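Local coordinates for protein HTH-type transcriptional regulator AscG (Escherichia coli K12, PDB 3DBI) that represses the cryptic asc operon as a sequence-specific DNA-binding transcription factor of the LacI family, at residues A[183-188]-A[241-246]; A[189-194]-A[219-224]. All blocks are in the same frame, centred on the assembly; numbering follows the deposited sequence.

Contact 1: residues A[183-188]-A[241-246]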
loop_
_atom_site.group_PDB
_atom_site.type_symbol
_atom_site.label_atom_id
_atom_site.label_comp_id
_atom_site.label_asym_id
_atom_site.label_seq_id
_atom_site.Cartn_x
_atom_site.Cartn_y
_atom_site.Cartn_z
ATOM N N GLU A 183 29.563 -7.846 -13.896
ATOM C CA GLU A 183 29.243 -6.424 -13.943
ATOM C C GLU A 183 27.784 -6.210 -13.533
ATOM O O GLU A 183 26.861 -6.501 -14.304
ATOM C CB GLU A 183 29.515 -5.862 -15.343
ATOM C CG GLU A 183 30.988 -5.862 -15.753
ATOM C CD GLU A 183 31.179 -5.654 -17.251
ATOM O OE1 GLU A 183 30.939 -6.610 -18.021
ATOM O OE2 GLU A 183 31.574 -4.539 -17.657
ATOM N N ILE A 184 27.594 -5.715 -12.308
ATOM C CA ILE A 184 26.268 -5.569 -11.698
ATOM C C ILE A 184 25.974 -4.108 -11.338
ATOM O O ILE A 184 26.692 -3.491 -10.542
ATOM C CB ILE A 184 26.124 -6.448 -10.422
ATOM C CG1 ILE A 184 26.382 -7.926 -10.739
ATOM C CG2 ILE A 184 24.740 -6.259 -9.784
ATOM C CD1 ILE A 184 26.619 -8.793 -9.514
ATOM N N ALA A 185 24.915 -3.563 -11.929
ATOM C CA ALA A 185 24.471 -2.208 -11.636
ATOM C C ALA A 185 23.627 -2.155 -10.350
ATOM O O ALA A 185 23.030 -3.162 -9.956
ATOM C CB ALA A 185 23.693 -1.650 -12.818
ATOM N N PHE A 186 23.593 -0.987 -9.702
ATOM C CA PHE A 186 22.847 -0.803 -8.452
ATOM C C PHE A 186 22.079 0.516 -8.455
ATOM O O PHE A 186 22.648 1.581 -8.723
ATOM C CB PHE A 186 23.774 -0.870 -7.241
ATOM C CG PHE A 186 23.056 -0.955 -5.902
ATOM C CD1 PHE A 186 22.802 -2.186 -5.314
ATOM C CD2 PHE A 186 22.674 0.198 -5.215
ATOM C CE1 PHE A 186 22.164 -2.279 -4.081
ATOM C CE2 PHE A 186 22.028 0.115 -3.984
ATOM C CZ PHE A 186 21.775 -1.131 -3.418
ATOM N N LEU A 187 20.782 0.434 -8.154
ATOM C CA LEU A 187 19.957 1.619 -7.957
ATOM C C LEU A 187 19.656 1.796 -6.469
ATOM O O LEU A 187 19.126 0.890 -5.828
ATOM C CB LEU A 187 18.663 1.526 -8.777
ATOM C CG LEU A 187 18.796 1.305 -10.291
ATOM C CD1 LEU A 187 17.444 1.291 -10.958
ATOM C CD2 LEU A 187 19.670 2.361 -10.950
ATOM N N THR A 188 20.011 2.953 -5.918
ATOM C CA THR A 188 19.871 3.165 -4.481
ATOM C C THR A 188 18.495 3.703 -4.177
ATOM O O THR A 188 17.828 4.238 -5.062
ATOM C CB THR A 188 20.908 4.175 -3.902
ATOM O OG1 THR A 188 20.591 5.496 -4.353
ATOM C CG2 THR A 188 22.341 3.823 -4.300
ATOM N N ALA A 241 27.708 2.805 -19.025
ATOM C CA ALA A 241 27.974 1.695 -18.113
ATOM C C ALA A 241 27.520 0.374 -18.727
ATOM O O ALA A 241 26.489 0.310 -19.398
ATOM C CB ALA A 241 27.289 1.931 -16.770
ATOM N N LYS A 242 28.314 -0.668 -18.519
ATOM C CA LYS A 242 27.995 -1.985 -19.055
ATOM C C LYS A 242 27.711 -2.943 -17.909
ATOM O O LYS A 242 28.488 -3.032 -16.955
ATOM C CB LYS A 242 29.129 -2.517 -19.949
ATOM C CG LYS A 242 29.456 -1.652 -21.170
ATOM C CD LYS A 242 28.353 -1.691 -22.216
ATOM C CE LYS A 242 28.616 -0.679 -23.321
ATOM N NZ LYS A 242 27.503 -0.634 -24.307
ATOM N N PHE A 243 26.590 -3.650 -18.010
ATOM C CA PHE A 243 26.127 -4.538 -16.940
ATOM C C PHE A 243 25.209 -5.623 -17.488
ATOM O O PHE A 243 24.464 -5.402 -18.451
ATOM C CB PHE A 243 25.425 -3.751 -15.813
ATOM C CG PHE A 243 24.332 -2.829 -16.297
ATOM C CD1 PHE A 243 24.633 -1.554 -16.776
ATOM C CD2 PHE A 243 23.002 -3.232 -16.271
ATOM C CE1 PHE A 243 23.632 -0.709 -17.237
ATOM C CE2 PHE A 243 21.989 -2.382 -16.723
ATOM C CZ PHE A 243 22.307 -1.121 -17.204
ATOM N N SER A 244 25.276 -6.797 -16.872
ATOM C CA SER A 244 24.411 -7.917 -17.235
ATOM C C SER A 244 23.341 -8.115 -16.159
ATOM O O SER A 244 22.426 -8.931 -16.304
ATOM C CB SER A 244 25.239 -9.188 -17.400
ATOM O OG SER A 244 25.927 -9.488 -16.200
ATOM N N ALA A 245 23.475 -7.364 -15.071
ATOM C CA ALA A 245 22.535 -7.444 -13.966
ATOM C C ALA A 245 22.319 -6.075 -13.337
ATOM O O ALA A 245 23.206 -5.215 -13.371
ATOM C CB ALA A 245 23.010 -8.450 -12.928
ATOM N N LEU A 246 21.131 -5.883 -12.776
ATOM C CA LEU A 246 20.786 -4.653 -12.078
ATOM C C LEU A 246 20.025 -4.987 -10.808
ATOM O O LEU A 246 19.087 -5.786 -10.818
ATOM C CB LEU A 246 19.965 -3.727 -12.984
ATOM C CG LEU A 246 19.508 -2.370 -12.426
ATOM C CD1 LEU A 246 19.646 -1.289 -13.479
ATOM C CD2 LEU A 246 18.068 -2.406 -11.887
#

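Contact 2: residues A[189-194]-A[219-224]. With PO4 (phosphate ion), chain D.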
loop_
_atom_site.group_PDB
_atom_site.type_symbol
_atom_site.label_atom_id
_atom_site.label_comp_id
_atom_site.label_asym_id
_atom_site.label_seq_id
_atom_site.Cartn_x
_atom_site.Cartn_y
_atom_site.Cartn_z
ATOM N N GLY A 189 18.075 3.580 -2.923
ATOM C CA GLY A 189 16.940 4.350 -2.426
ATOM C C GLY A 189 17.426 5.752 -2.096
ATOM O O GLY A 189 18.460 6.187 -2.604
ATOM N N SER A 190 16.689 6.461 -1.248
ATOM C CA SER A 190 17.068 7.808 -0.820
ATOM C C SER A 190 18.373 7.809 -0.026
ATOM O O SER A 190 18.617 6.902 0.778
ATOM C CB SER A 190 15.952 8.431 0.017
ATOM O OG SER A 190 14.794 8.627 -0.769
HETATM N N MSE A 191 19.192 8.838 -0.255
HETATM C CA MSE A 191 20.520 8.983 0.366
HETATM C C MSE A 191 20.546 8.912 1.891
HETATM O O MSE A 191 21.463 8.327 2.467
HETATM C CB MSE A 191 21.155 10.294 -0.078
HETATM C CG MSE A 191 21.360 10.392 -1.584
HETATM SE SE MSE A 191 22.204 12.060 -2.120
HETATM C CE MSE A 191 23.854 11.829 -1.062
ATOM N N ASP A 192 19.534 9.493 2.531
ATOM C CA ASP A 192 19.452 9.532 3.992
ATOM C C ASP A 192 18.678 8.377 4.625
ATOM O O ASP A 192 18.476 8.356 5.840
ATOM C CB ASP A 192 18.860 10.866 4.452
ATOM C CG ASP A 192 17.615 11.261 3.673
ATOM O OD1 ASP A 192 17.138 12.390 3.880
ATOM O OD2 ASP A 192 17.113 10.461 2.853
ATOM N N SER A 193 18.250 7.419 3.809
ATOM C CA SER A 193 17.553 6.246 4.319
ATOM C C SER A 193 18.534 5.217 4.883
ATOM O O SER A 193 19.449 4.797 4.176
ATOM C CB SER A 193 16.709 5.613 3.216
ATOM O OG SER A 193 16.379 4.273 3.551
ATOM N N PRO A 194 18.341 4.813 6.157
ATOM C CA PRO A 194 19.148 3.755 6.779
ATOM C C PRO A 194 19.140 2.442 5.979
ATOM O O PRO A 194 20.192 1.817 5.818
ATOM C CB PRO A 194 18.480 3.559 8.145
ATOM C CG PRO A 194 17.800 4.866 8.425
ATOM C CD PRO A 194 17.349 5.377 7.095
ATOM N N ILE A 219 26.676 2.617 -10.147
ATOM C CA ILE A 219 25.788 2.977 -9.042
ATOM C C ILE A 219 25.032 4.260 -9.375
ATOM O O ILE A 219 25.647 5.296 -9.634
ATOM C CB ILE A 219 26.568 3.153 -7.717
ATOM C CG1 ILE A 219 27.264 1.851 -7.325
ATOM C CG2 ILE A 219 25.640 3.612 -6.610
ATOM C CD1 ILE A 219 28.340 2.017 -6.260
ATOM N N ALA A 220 23.701 4.186 -9.379
ATOM C CA ALA A 220 22.862 5.368 -9.602
ATOM C C ALA A 220 21.874 5.642 -8.465
ATOM O O ALA A 220 21.353 4.722 -7.828
ATOM C CB ALA A 220 22.135 5.275 -10.930
ATOM N N ASN A 221 21.641 6.930 -8.229
ATOM C CA ASN A 221 20.763 7.431 -7.176
ATOM C C ASN A 221 19.305 7.199 -7.524
ATOM O O ASN A 221 18.910 7.330 -8.686
ATOM C CB ASN A 221 21.000 8.935 -7.001
ATOM C CG ASN A 221 20.160 9.547 -5.885
ATOM O OD1 ASN A 221 20.348 9.246 -4.706
ATOM N ND2 ASN A 221 19.236 10.422 -6.262
ATOM N N GLY A 222 18.506 6.861 -6.518
ATOM C CA GLY A 222 17.065 6.754 -6.693
ATOM C C GLY A 222 16.303 7.313 -5.511
ATOM O O GLY A 222 16.894 7.782 -4.532
ATOM N N LYS A 223 14.978 7.239 -5.606
ATOM C CA LYS A 223 14.070 7.872 -4.653
ATOM C C LYS A 223 12.930 6.935 -4.228
ATOM O O LYS A 223 11.856 7.411 -3.843
ATOM C CB LYS A 223 13.472 9.144 -5.275
ATOM C CG LYS A 223 14.378 10.360 -5.262
ATOM C CD LYS A 223 13.953 11.389 -6.317
ATOM C CE LYS A 223 12.639 12.084 -5.964
ATOM N NZ LYS A 223 12.203 13.011 -7.047
ATOM N N TRP A 224 13.162 5.619 -4.318
ATOM C CA TRP A 224 12.161 4.561 -4.015
ATOM C C TRP A 224 10.942 4.488 -4.958
ATOM O O TRP A 224 10.131 3.575 -4.831
ATOM C CB TRP A 224 11.629 4.640 -2.580
ATOM C CG TRP A 224 12.630 4.590 -1.475
ATOM C CD1 TRP A 224 12.916 5.593 -0.599
ATOM C CD2 TRP A 224 13.439 3.469 -1.084
ATOM N NE1 TRP A 224 13.861 5.178 0.308
ATOM C CE2 TRP A 224 14.202 3.879 0.037
ATOM C CE3 TRP A 224 13.597 2.160 -1.569
ATOM C CZ2 TRP A 224 15.115 3.028 0.684
ATOM C CZ3 TRP A 224 14.508 1.308 -0.925
ATOM C CH2 TRP A 224 15.257 1.750 0.191
HETATM P P PO4 D . 13.902 3.365 5.812
HETATM O O1 PO4 D . 12.818 3.752 6.790
HETATM O O2 PO4 D . 13.422 2.232 4.942
HETATM O O3 PO4 D . 14.227 4.540 4.926
HETATM O O4 PO4 D . 15.120 2.929 6.589
HETATM O O HOH W 1 18.183 10.345 -2.855
#

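Contact 1: residues A[183-188]-A[241-246]
Ala185 and Ala245 join two parallel strands through a backbone hydrogen bond, Ala185 N to Ala245 O at 2.8 Å, in a register that sets Ile184 beside Ala245 and Ala185 beside Leu246. The second bond comes just before the strand 245-248 starts: Ser244 N reaches Glu183 O at 3.0 Å. CA-H...O contacts accompany these bonds; Leu246 CA lies 3.4 Å from Ala185 O.

The apolar contacts divide between the two faces of the sheet. On one, Ile184 CG1 meets Ala245 CB, and both side chains pack against Leu176 of the helix 165-178. On the other, Ala185 CB sits over a face of the Phe243 ring, 4.0 Å from its centroid and 21° off the ring normal, a CH-pi contact. Phe243 can offer that face because its CG stands between the backbone N and the carbonyl carbon (chi1 52°). Leu246 lies further along, its CD1 4.1 Å from Ala185 CB and its CD2 3.9 Å from Leu187 CD1, while Val233 and Leu236 of the helix 226-238 cover it. Cutting Leu246 back to alanine removes both methyl branches and would probably leave Ala185 CB and Leu187 without this neighbour, opening a gap beside Val233 and Leu236.

Polar side chains gather at the solvent-facing end. Glu183 and Lys242 run side by side, and it is the backbone that Glu183 meets most closely, its CB 3.4 Å from Lys242 O. Ser244 OG turns to His181 for its hydrogen bond.

Parallel pairing with a helix packed on each face is characteristic of three-layer alpha/beta folds, and here builds one lobe of the periplasmic-binding-protein-like core of a LacI-family regulator.

Contact 2: residues A[189-194]-A[219-224]
Gly189 lays its bare CA on the indole of Trp224, 3.7 Å from the centroid of the six-membered ring and only 10° off the normal, a CH-pi contact made by the backbone itself. A CB here would collide with Trp224 CZ2, so the close approach depends on the missing side chain. Ser190 N lies over the same face, nearer the rim, and Ser190 OG comes within 3.6 Å of Trp224 CD1.

Ser193 meets the indole from its edge, OG 3.4 Å from Trp224 CZ2. A chi1 of 161° turns the hydroxyl away from its own N, where it serves two partners: it caps Ser196 N at the start of the helix 194-209 and donates to phosphate O3 at 2.6 Å.

At the outer end a water bridges the segments, accepting from the backbone N of Met191, present as selenomethionine, and donating to Asn221 OD1 at 3.1 Å. The side chains of Met191 and Asn221 cross there at about a right angle.

Arg128, Arg151, Thr195 and His74 also bind the phosphate, probably a crystallisation ion. These donors and the helix N terminus can hold an anion near Trp224, consistent with the effector cleft, where a LacI-family protein probably takes a sugar.

In the fold
After the N-terminal lobe and the helix 165-178, the chain lays down the strand 184-187 and passes into the loop 189-194, which leads to the helix 194-209. It returns through the strand 219-220, and just past it residues 221-224 close the shorter loop as contact 2; the helix 226-238 then leads to contact 1 at 241-246. Contact 2 is therefore nested inside the loop closed by contact 1. The strand 184-187 has 219-220 on one flank and 245-248 on the other, and probable backbone hydrogen bonds of Ala220 with Phe186 and Thr188 link the two contacts. Contact 1 ties strands within the sheet; contact 2 joins the loops beyond the strands' ends, beside the bound phosphate.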